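Local coordinates for ABC transporter, periplasmic substrate-binding protein (Thermotoga maritima, PDB 2HPG), which probably captures a solute in the periplasm as the substrate-binding component of a tripartite ATP-independent (TRAP) transport system, at residues I93-A98 with Q300-L305. Sequence-based numbering, arbitrary orientation. Where two conformers were deposited one is given.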
ATOM      1  N   ILE A  93      -5.151  -0.586 -10.286  1.00 19.80           N
ATOM      2  CA  ILE A  93      -6.549  -0.872  -9.923  1.00 19.15           C
ATOM      3  C   ILE A  93      -7.497  -0.333 -11.013  1.00 19.96           C
ATOM      4  O   ILE A  93      -8.615  -0.844 -11.187  1.00 19.56           O
ATOM      5  CB  ILE A  93      -6.947  -0.344  -8.508  1.00 19.20           C
ATOM      6  CG1 ILE A  93      -8.018  -1.238  -7.881  1.00 17.18           C
ATOM      7  CG2 ILE A  93      -7.455   1.077  -8.566  1.00 17.96           C
ATOM      8  CD1 ILE A  93      -7.475  -2.562  -7.334  1.00 13.93           C
ATOM      9  N   ASP A  94      -7.046   0.676 -11.757  1.00 20.71           N
ATOM     10  CA  ASP A  94      -7.871   1.245 -12.839  1.00 21.06           C
ATOM     11  C   ASP A  94      -7.871   0.344 -14.056  1.00 21.48           C
ATOM     12  O   ASP A  94      -8.907   0.133 -14.670  1.00 22.44           O
ATOM     13  CB  ASP A  94      -7.412   2.644 -13.234  1.00 21.24           C
ATOM     14  CG  ASP A  94      -7.952   3.706 -12.309  1.00 22.17           C
ATOM     15  OD1 ASP A  94      -8.968   4.339 -12.660  1.00 23.55           O
ATOM     16  OD2 ASP A  94      -7.387   3.878 -11.217  1.00 23.65           O
ATOM     17  N   PHE A  95      -6.706  -0.176 -14.406  1.00 21.90           N
ATOM     18  CA  PHE A  95      -6.596  -1.205 -15.434  1.00 22.49           C
ATOM     19  C   PHE A  95      -7.397  -2.450 -15.085  1.00 22.60           C
ATOM     20  O   PHE A  95      -7.869  -3.140 -15.982  1.00 23.59           O
ATOM     21  CB  PHE A  95      -5.143  -1.573 -15.681  1.00 22.29           C
ATOM     22  CG  PHE A  95      -4.303  -0.440 -16.210  1.00 21.89           C
ATOM     23  CD1 PHE A  95      -4.791   0.424 -17.170  1.00 23.84           C
ATOM     24  CD2 PHE A  95      -2.990  -0.295 -15.807  1.00 21.87           C
ATOM     25  CE1 PHE A  95      -3.996   1.443 -17.679  1.00 22.22           C
ATOM     26  CE2 PHE A  95      -2.200   0.717 -16.294  1.00 21.35           C
ATOM     27  CZ  PHE A  95      -2.702   1.589 -17.232  1.00 22.11           C
HETATM   28  N   MSE A  96      -7.564  -2.746 -13.798  1.00 22.74           N
HETATM   29  CA  MSE A  96      -8.392  -3.896 -13.417  0.50 22.62           C
HETATM   30  C   MSE A  96      -9.887  -3.557 -13.443  1.00 22.95           C
HETATM   31  O   MSE A  96     -10.729  -4.442 -13.228  1.00 22.94           O
HETATM   32  CB  MSE A  96      -7.979  -4.440 -12.045  0.50 22.72           C
HETATM   33  CG  MSE A  96      -6.521  -4.889 -11.952  0.50 22.14           C
HETATM   34 SE   MSE A  96      -6.015  -6.310 -13.214  0.45 21.69          SE
HETATM   35  CE  MSE A  96      -7.367  -7.647 -12.712  0.50 23.02           C
ATOM     36  N   GLY A  97     -10.214  -2.289 -13.700  1.00 22.61           N
ATOM     37  CA  GLY A  97     -11.596  -1.846 -13.897  1.00 22.63           C
ATOM     38  C   GLY A  97     -12.289  -1.200 -12.708  1.00 22.72           C
ATOM     39  O   GLY A  97     -13.480  -0.887 -12.779  1.00 22.88           O
ATOM     40  N   ALA A  98     -11.563  -1.023 -11.609  1.00 21.90           N
ATOM     41  CA  ALA A  98     -12.144  -0.438 -10.402  1.00 21.69           C
ATOM     42  C   ALA A  98     -12.173   1.065 -10.566  1.00 21.25           C
ATOM     43  O   ALA A  98     -11.170   1.676 -10.944  1.00 20.31           O
ATOM     44  CB  ALA A  98     -11.337  -0.808  -9.186  1.00 21.07           C
ATOM     45  N   GLN A 300       4.412   1.969 -19.971  1.00 30.54           N
ATOM     46  CA  GLN A 300       5.856   1.789 -20.152  1.00 30.18           C
ATOM     47  C   GLN A 300       6.600   1.295 -18.885  1.00 29.96           C
ATOM     48  O   GLN A 300       7.668   0.690 -18.985  1.00 30.04           O
ATOM     49  CB  GLN A 300       6.487   3.091 -20.658  1.00 30.30           C
ATOM     50  CG  GLN A 300       7.932   2.956 -21.181  1.00 31.74           C
ATOM     51  CD  GLN A 300       8.064   1.943 -22.324  1.00 34.10           C
ATOM     52  OE1 GLN A 300       7.257   1.928 -23.255  1.00 35.85           O
ATOM     53  NE2 GLN A 300       9.079   1.091 -22.244  1.00 34.47           N
ATOM     54  N   ALA A 301       6.062   1.573 -17.701  1.00 29.79           N
ATOM     55  CA  ALA A 301       6.619   1.016 -16.470  1.00 29.57           C
ATOM     56  C   ALA A 301       6.370  -0.494 -16.415  1.00 29.34           C
ATOM     57  O   ALA A 301       7.238  -1.256 -16.008  1.00 29.87           O
ATOM     58  CB  ALA A 301       6.016   1.709 -15.245  1.00 29.69           C
ATOM     59  N   TYR A 302       5.191  -0.921 -16.845  1.00 28.86           N
ATOM     60  CA  TYR A 302       4.863  -2.341 -16.886  1.00 29.09           C
ATOM     61  C   TYR A 302       5.853  -3.078 -17.811  1.00 30.14           C
ATOM     62  O   TYR A 302       6.383  -4.146 -17.459  1.00 30.86           O
ATOM     63  CB  TYR A 302       3.425  -2.565 -17.341  1.00 27.29           C
ATOM     64  CG  TYR A 302       2.374  -2.152 -16.324  1.00 26.67           C
ATOM     65  CD1 TYR A 302       1.629  -3.093 -15.639  1.00 24.70           C
ATOM     66  CD2 TYR A 302       2.126  -0.808 -16.055  1.00 26.32           C
ATOM     67  CE1 TYR A 302       0.660  -2.712 -14.704  1.00 25.20           C
ATOM     68  CE2 TYR A 302       1.169  -0.424 -15.122  1.00 24.64           C
ATOM     69  CZ  TYR A 302       0.450  -1.378 -14.445  1.00 24.09           C
ATOM     70  OH  TYR A 302      -0.498  -0.985 -13.527  1.00 23.66           O
ATOM     71  N   LYS A 303       6.142  -2.474 -18.960  1.00 30.62           N
ATOM     72  CA  LYS A 303       7.088  -3.041 -19.914  1.00 31.39           C
ATOM     73  C   LYS A 303       8.534  -3.008 -19.416  1.00 31.59           C
ATOM     74  O   LYS A 303       9.254  -3.990 -19.553  1.00 31.69           O
ATOM     75  CB  LYS A 303       6.961  -2.304 -21.250  1.00 31.65           C
ATOM     76  CG  LYS A 303       5.643  -2.617 -21.993  1.00 32.87           C
ATOM     77  CD  LYS A 303       5.364  -1.685 -23.200  1.00 34.26           C
ATOM     78  CE  LYS A 303       6.637  -1.197 -23.904  1.00 36.81           C
ATOM     79  NZ  LYS A 303       7.583  -2.290 -24.293  1.00 39.41           N
ATOM     80  N   ASN A 304       8.967  -1.889 -18.840  1.00 31.29           N
ATOM     81  CA  ASN A 304      10.335  -1.787 -18.338  1.00 31.42           C
ATOM     82  C   ASN A 304      10.676  -2.815 -17.242  1.00 31.21           C
ATOM     83  O   ASN A 304      11.829  -3.250 -17.117  1.00 30.59           O
ATOM     84  CB  ASN A 304      10.628  -0.370 -17.840  1.00 31.35           C
ATOM     85  CG  ASN A 304      10.705   0.640 -18.967  1.00 32.89           C
ATOM     86  OD1 ASN A 304      10.454   0.304 -20.131  1.00 33.38           O
ATOM     87  ND2 ASN A 304      11.051   1.896 -18.629  1.00 32.67           N
ATOM     88  N   LEU A 305       9.674  -3.197 -16.460  1.00 31.20           N
ATOM     89  CA  LEU A 305       9.868  -4.129 -15.366  1.00 31.18           C
ATOM     90  C   LEU A 305       9.514  -5.560 -15.730  1.00 31.27           C
ATOM     91  O   LEU A 305       9.854  -6.455 -14.986  1.00 31.63           O
ATOM     92  CB  LEU A 305       9.070  -3.693 -14.122  1.00 30.86           C
ATOM     93  CG  LEU A 305       9.610  -2.445 -13.412  1.00 29.88           C
ATOM     94  CD1 LEU A 305       8.731  -2.043 -12.236  1.00 28.02           C
ATOM     95  CD2 LEU A 305      11.045  -2.672 -12.949  1.00 29.92           C
TER
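F95 and Y302 meet ring against ring, an offset edge-to-face pair that bridges two helices whose backbones stay well apart: the CA atoms of F95 and Y302 are 11.6 Å apart. The phenyl edge is turned toward the face of the phenol, with ring planes at 73° and centroids of F95 and Y302 5.6 Å apart. The offset sets the phenyl edge beside the hydroxyl end of the tyrosine. F95 CD2 lies 3.4 Å from Y302 OH, which sits at the phenyl edge near the plane of that ring, and F95 CE2 packs 3.7 Å from Y302 CE2. Both side chains leave the backbone toward the other segment; in Y302, CG lies anti to the carbonyl carbon (chi1 -71°), and the phenol reaches into the gap it shares with the phenyl ring. Y302 is buried, and a hydrogen bond with A90 O satisfies its hydroxyl and tethers the outer end of the phenol. An alanine in place of Y302 would probably leave A90 O without this partner and F95 without the face its edge packs against. The phenyl ring also makes a cation-pi contact with K299, one turn back from Y302. The last turn of the short helix closes in a Schellman motif: A98 N bonds to I93 O at 3.0 Å, G97 N to D94 O at 2.9 Å, and G97 takes a positive phi of 99°. Y302 is further enclosed by V86 and L89 and by E308 and L311 of helix 308-318. In this family 7 (DctP) solute-binding protein the aromatic pair thus links helix 92-95, which rests through I93 on helix 101-112, to the sequence-distant C-terminal end of helix 291-305, whose A301 and N304 touch helix 167-176.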